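Local coordinates for protein Asp (Solanum tuberosum, PDB 3RFI) that probably interacts with membrane lipids as the saposin-like domain inserted in a plant aspartic protease, at residues Met83-Gln86 / Leu87-Glu90; Val96-Tyr99 / Val100-Cys104. All coordinates share one frame; numbering follows the deposited sequence.

Contact 1: Met83-Gln86 / Leu87-Glu90; sequences MQNQ and LKQE
The turn that joins helix 71-87 to helix 90-104 is closed by Lys-88 and Gln-89, which both reach back to Asn-85. The backbone bond from Leu-87 N to Met-83 O (3.0 Å) keeps the i to i+4 spacing. Lys-88 N settles on Asn-85 O at 3.1 Å and Gln-89 N on Gln-86 O at 3.0 Å, three residues back, so the coil tightens. Asn-85 O also takes the amide NE2 of Gln-89 at 3.1 Å, and its two donors come from opposite faces of the carbonyl plane. With CG trans to the backbone N (chi1 -158°) and chi2 at 66°, Asn-85 turns OD1 to Lys-88, whose chain bends at chi3 to bring NZ onto a lone pair, in the carbonyl plane, at 2.6 Å. A long, flexible lysine suits this place because it can fold back over the helix end. With an alanine in place of Asn-85, the Lys-88 ammonium would probably lose its OD1 acceptor and be free to swing. Gln-84 NE2 and Leu-87 O bond to Val-27 and Trp-23 of helix 6-29, while Gln-86 OE1 bonds to Thr-92. Gln-89 N-caps helix 90-104 in this tight turn between consecutive helices of the saposin-like fold.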
ATOM      1  N   MET A  83      -2.176  -9.310  -5.194  1.00 20.64           N
ATOM      2  CA  MET A  83      -1.605  -7.967  -5.307  1.00 20.89           C
ATOM      3  C   MET A  83      -1.037  -7.528  -3.976  1.00 20.36           C
ATOM      4  O   MET A  83       0.049  -6.965  -3.947  1.00 20.97           O
ATOM      5  CB  MET A  83      -2.616  -6.933  -5.812  1.00 19.91           C
ATOM      6  CG  MET A  83      -3.048  -7.273  -7.237  1.00 19.91           C
ATOM      7  SD  MET A  83      -4.375  -6.115  -7.600  1.00 23.68           S
ATOM      8  CE  MET A  83      -4.807  -6.639  -9.242  1.00 23.38           C
ATOM      9  N   GLN A  84      -1.779  -7.755  -2.906  1.00 21.45           N
ATOM     10  CA  GLN A  84      -1.304  -7.375  -1.583  1.00 22.79           C
ATOM     11  C   GLN A  84      -0.052  -8.117  -1.231  1.00 21.56           C
ATOM     12  O   GLN A  84       0.797  -7.555  -0.553  1.00 22.14           O
ATOM     13  CB  GLN A  84      -2.320  -7.698  -0.510  1.00 22.03           C
ATOM     14  CG  GLN A  84      -3.536  -6.708  -0.527  1.00 29.87           C
ATOM     15  CD  GLN A  84      -4.632  -7.192   0.423  1.00 33.50           C
ATOM     16  OE1 GLN A  84      -5.400  -8.076   0.058  1.00 32.34           O
ATOM     17  NE2 GLN A  84      -4.654  -6.671   1.673  1.00 34.47           N
ATOM     18  N   ASN A  85       0.019  -9.380  -1.636  1.00 20.91           N
ATOM     19  CA  ASN A  85       1.224 -10.154  -1.314  1.00 23.00           C
ATOM     20  C   ASN A  85       2.434  -9.620  -2.081  1.00 21.90           C
ATOM     21  O   ASN A  85       3.534  -9.584  -1.484  1.00 25.04           O
ATOM     22  CB  ASN A  85       1.069 -11.621  -1.631  1.00 23.35           C
ATOM     23  CG  ASN A  85       2.028 -12.459  -0.841  1.00 27.74           C
ATOM     24  OD1 ASN A  85       1.922 -12.530   0.356  1.00 27.83           O
ATOM     25  ND2 ASN A  85       2.968 -13.129  -1.523  1.00 25.94           N
ATOM     26  N   GLN A  86       2.248  -9.194  -3.339  1.00 21.68           N
ATOM     27  CA  GLN A  86       3.328  -8.544  -4.087  1.00 23.75           C
ATOM     28  C   GLN A  86       3.742  -7.295  -3.325  1.00 23.82           C
ATOM     29  O   GLN A  86       4.929  -6.984  -3.197  1.00 25.92           O
ATOM     30  CB  GLN A  86       2.951  -8.200  -5.528  1.00 25.32           C
ATOM     31  CG  GLN A  86       4.133  -8.148  -6.509  1.00 32.59           C
ATOM     32  CD  GLN A  86       4.981  -6.998  -6.306  1.00 39.96           C
ATOM     33  OE1 GLN A  86       6.231  -7.112  -6.246  1.00 44.84           O
ATOM     34  NE2 GLN A  86       4.349  -5.842  -6.181  1.00 37.18           N
ATOM     35  N   LEU A  87       2.794  -6.598  -2.741  1.00 22.86           N
ATOM     36  CA  LEU A  87       3.159  -5.320  -2.134  1.00 25.24           C
ATOM     37  C   LEU A  87       3.989  -5.518  -0.858  1.00 24.96           C
ATOM     38  O   LEU A  87       4.678  -4.588  -0.435  1.00 27.78           O
ATOM     39  CB  LEU A  87       1.899  -4.515  -1.823  1.00 25.22           C
ATOM     40  CG  LEU A  87       1.201  -3.972  -3.050  1.00 29.06           C
ATOM     41  CD1 LEU A  87       0.119  -3.023  -2.560  1.00 32.22           C
ATOM     42  CD2 LEU A  87       2.242  -3.248  -3.911  1.00 30.75           C
ATOM     43  N   LYS A  88       3.929  -6.718  -0.287  1.00 33.13           N
ATOM     44  CA  LYS A  88       4.694  -7.065   0.929  1.00 34.89           C
ATOM     45  C   LYS A  88       6.138  -7.349   0.581  1.00 35.21           C
ATOM     46  O   LYS A  88       6.989  -7.458   1.481  1.00 37.50           O
ATOM     47  CB  LYS A  88       4.139  -8.366   1.550  1.00 38.23           C
ATOM     48  CG  LYS A  88       2.764  -8.270   2.176  1.00 40.46           C
ATOM     49  CD  LYS A  88       2.333  -9.682   2.664  1.00 45.61           C
ATOM     50  CE  LYS A  88       0.810 -10.006   2.416  1.00 47.93           C
ATOM     51  NZ  LYS A  88       0.473 -11.487   2.201  1.00 40.52           N
ATOM     52  N   GLN A  89       6.416  -7.559  -0.705  1.00 33.80           N
ATOM     53  CA  GLN A  89       7.722  -8.050  -1.104  1.00 35.72           C
ATOM     54  C   GLN A  89       8.783  -7.017  -0.719  1.00 35.57           C
ATOM     55  O   GLN A  89       8.505  -5.836  -0.754  1.00 30.87           O
ATOM     56  CB  GLN A  89       7.784  -8.426  -2.602  1.00 37.29           C
ATOM     57  CG  GLN A  89       6.819  -9.586  -3.079  1.00 40.20           C
ATOM     58  CD  GLN A  89       6.989 -10.917  -2.355  1.00 50.24           C
ATOM     59  OE1 GLN A  89       8.113 -11.423  -2.235  1.00 55.33           O
ATOM     60  NE2 GLN A  89       5.872 -11.524  -1.914  1.00 48.13           N
ATOM     61  N   GLU A  90       9.979  -7.460  -0.308  1.00 38.75           N
ATOM     62  CA  GLU A  90      11.053  -6.508   0.106  1.00 42.10           C
ATOM     63  C   GLU A  90      11.361  -5.408  -0.902  1.00 40.19           C
ATOM     64  O   GLU A  90      11.371  -4.225  -0.561  1.00 37.88           O
ATOM     65  CB  GLU A  90      12.389  -7.233   0.427  1.00 46.72           C
ATOM     66  CG  GLU A  90      12.651  -7.521   1.885  1.00 56.20           C
ATOM     67  CD  GLU A  90      12.296  -6.368   2.836  1.00 58.90           C
ATOM     68  OE1 GLU A  90      11.400  -6.601   3.678  1.00 63.00           O
ATOM     69  OE2 GLU A  90      12.899  -5.267   2.774  1.00 57.36           O
TER

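Contact 2: Val96-Tyr99 / Val100-Cys104; sequences VLEY and VNQLC
Residues Val-96 to Cys-104 run as regular alpha helix, with Val-100 N bonded to Val-96 O at 3.0 Å, Asn-101 N to Leu-97 O at 2.8 Å and two similar i to i+4 bonds following. This is the second half of helix 90-104 of the saposin-like fold, and its side chains divide between a face turned to helix 6-29 and a more exposed one. On the first face, Val-96 CG1 and Val-100 CG2 lie one turn apart at 4.4 Å; compact, branched valines suit a row that packs on Trp-23 and Val-15. Val-100 CG2, placed beside its own backbone N, also lies close to Val-96 O. The exposed side is built from longer groups. Tyr-99 sets CG anti to the backbone N (chi1 -179°), which carries the ring outward from the helix, leaning somewhat toward the C-terminal end. There Leu-103 CD1 meets the CE1 side of the ring, an unusually close, oblique contact at 3.3 Å from Tyr-99 CE1. Glu-98 and Gln-102 meet farther round: the carboxylate, carried by a chain bent at its second torsion (chi2 48°), lays Glu-98 OE1 against Gln-102 CG. Cys-104 ends this helix, its N bonded to Val-100 O and its SG joined by a disulfide to SG of Cys-11.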
ATOM      1  N   VAL A  96       9.174   1.759  -2.430  1.00 29.98           N
ATOM      2  CA  VAL A  96       8.171   2.718  -2.062  1.00 28.75           C
ATOM      3  C   VAL A  96       8.737   3.646  -1.003  1.00 27.45           C
ATOM      4  O   VAL A  96       8.570   4.851  -1.111  1.00 27.56           O
ATOM      5  CB  VAL A  96       6.929   2.056  -1.501  1.00 28.75           C
ATOM      6  CG1 VAL A  96       5.976   3.123  -0.916  1.00 32.90           C
ATOM      7  CG2 VAL A  96       6.200   1.331  -2.618  1.00 32.42           C
ATOM      8  N   LEU A  97       9.380   3.092   0.021  1.00 28.03           N
ATOM      9  CA  LEU A  97       9.994   3.937   1.070  1.00 29.71           C
ATOM     10  C   LEU A  97      11.066   4.888   0.538  1.00 30.37           C
ATOM     11  O   LEU A  97      11.124   6.042   0.955  1.00 31.10           O
ATOM     12  CB  LEU A  97      10.476   3.115   2.244  1.00 32.52           C
ATOM     13  CG  LEU A  97       9.367   2.293   2.920  1.00 33.71           C
ATOM     14  CD1 LEU A  97       9.924   1.536   4.122  1.00 38.62           C
ATOM     15  CD2 LEU A  97       8.223   3.185   3.343  1.00 33.36           C
ATOM     16  N   GLU A  98      11.892   4.414  -0.388  1.00 30.81           N
ATOM     17  CA  GLU A  98      12.902   5.235  -1.005  1.00 32.02           C
ATOM     18  C   GLU A  98      12.230   6.353  -1.825  1.00 29.98           C
ATOM     19  O   GLU A  98      12.624   7.489  -1.737  1.00 29.97           O
ATOM     20  CB  GLU A  98      13.865   4.385  -1.856  1.00 35.74           C
ATOM     21  CG  GLU A  98      14.997   5.150  -2.502  1.00 45.33           C
ATOM     22  CD  GLU A  98      15.696   6.053  -1.520  1.00 54.37           C
ATOM     23  OE1 GLU A  98      15.938   7.225  -1.878  1.00 59.20           O
ATOM     24  OE2 GLU A  98      15.970   5.599  -0.384  1.00 59.59           O
ATOM     25  N   TYR A  99      11.218   6.015  -2.609  1.00 27.60           N
ATOM     26  CA  TYR A  99      10.446   7.058  -3.331  1.00 27.53           C
ATOM     27  C   TYR A  99       9.942   8.171  -2.401  1.00 25.01           C
ATOM     28  O   TYR A  99      10.085   9.375  -2.692  1.00 25.09           O
ATOM     29  CB  TYR A  99       9.227   6.390  -3.994  1.00 26.99           C
ATOM     30  CG  TYR A  99       8.362   7.328  -4.774  1.00 28.81           C
ATOM     31  CD1 TYR A  99       7.217   7.857  -4.211  1.00 23.78           C
ATOM     32  CD2 TYR A  99       8.704   7.688  -6.087  1.00 31.15           C
ATOM     33  CE1 TYR A  99       6.392   8.687  -4.930  1.00 28.57           C
ATOM     34  CE2 TYR A  99       7.906   8.521  -6.824  1.00 31.48           C
ATOM     35  CZ  TYR A  99       6.746   9.038  -6.229  1.00 32.03           C
ATOM     36  OH  TYR A  99       5.958   9.888  -6.942  1.00 31.48           O
ATOM     37  N   VAL A 100       9.312   7.776  -1.305  1.00 23.06           N
ATOM     38  CA  VAL A 100       8.767   8.732  -0.329  1.00 22.71           C
ATOM     39  C   VAL A 100       9.907   9.539   0.291  1.00 24.41           C
ATOM     40  O   VAL A 100       9.807  10.767   0.434  1.00 24.50           O
ATOM     41  CB  VAL A 100       8.021   8.018   0.777  1.00 22.83           C
ATOM     42  CG1 VAL A 100       7.592   9.015   1.881  1.00 23.17           C
ATOM     43  CG2 VAL A 100       6.829   7.254   0.152  1.00 23.49           C
ATOM     44  N   ASN A 101      10.976   8.838   0.657  1.00 25.00           N
ATOM     45  CA  ASN A 101      12.076   9.520   1.262  1.00 28.55           C
ATOM     46  C   ASN A 101      12.665  10.595   0.318  1.00 29.91           C
ATOM     47  O   ASN A 101      13.008  11.686   0.763  1.00 29.35           O
ATOM     48  CB  ASN A 101      13.164   8.497   1.618  1.00 30.92           C
ATOM     49  CG  ASN A 101      14.111   9.031   2.644  1.00 36.62           C
ATOM     50  OD1 ASN A 101      13.672   9.551   3.680  1.00 40.73           O
ATOM     51  ND2 ASN A 101      15.419   8.932   2.375  1.00 37.80           N
ATOM     52  N   GLN A 102      12.829  10.254  -0.974  1.00 30.75           N
ATOM     53  CA  GLN A 102      13.362  11.219  -1.922  1.00 33.55           C
ATOM     54  C   GLN A 102      12.433  12.447  -1.984  1.00 31.44           C
ATOM     55  O   GLN A 102      12.895  13.546  -2.157  1.00 33.39           O
ATOM     56  CB  GLN A 102      13.515  10.601  -3.319  1.00 35.37           C
ATOM     57  CG  GLN A 102      14.595   9.498  -3.400  1.00 44.16           C
ATOM     58  CD  GLN A 102      16.047   9.996  -3.435  1.00 58.15           C
ATOM     59  OE1 GLN A 102      16.417  10.998  -2.798  1.00 58.60           O
ATOM     60  NE2 GLN A 102      16.903   9.261  -4.194  1.00 66.81           N
ATOM     61  N   LEU A 103      11.123  12.242  -1.871  1.00 29.19           N
ATOM     62  CA  LEU A 103      10.156  13.353  -1.806  1.00 28.95           C
ATOM     63  C   LEU A 103      10.245  14.167  -0.504  1.00 29.70           C
ATOM     64  O   LEU A 103      10.162  15.399  -0.554  1.00 30.10           O
ATOM     65  CB  LEU A 103       8.726  12.850  -2.065  1.00 27.45           C
ATOM     66  CG  LEU A 103       8.507  12.556  -3.539  1.00 28.95           C
ATOM     67  CD1 LEU A 103       7.333  11.560  -3.669  1.00 28.33           C
ATOM     68  CD2 LEU A 103       8.209  13.854  -4.332  1.00 29.28           C
ATOM     69  N   CYS A 104      10.454  13.505   0.645  1.00 29.93           N
ATOM     70  CA  CYS A 104      10.698  14.229   1.890  1.00 31.85           C
ATOM     71  C   CYS A 104      11.814  15.232   1.671  1.00 33.69           C
ATOM     72  O   CYS A 104      11.734  16.361   2.171  1.00 34.45           O
ATOM     73  CB  CYS A 104      11.195  13.311   3.012  1.00 33.68           C
ATOM     74  SG  CYS A 104      10.011  12.107   3.457  1.00 34.43           S
TER

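In the fold
Contact 1 and contact 2 follow one another along the chain, the first at the turn out of helix 71-87 and the second in the latter half of helix 90-104. Their centres lie about 18 Å apart and their nearest atoms about 6 Å apart, so they do not touch. Helix 6-29 connects them: Trp-23 donates to Leu-87 O in contact 1 and packs on Val-96 in contact 2. The turn of 87-90 thus redirects the chain, and residues 96-104 carry it along helix 6-29 to the disulfide between Cys-104 and Cys-11. Both contacts are local, surface-lying elements of the disulfide-linked helical saposin-like fold.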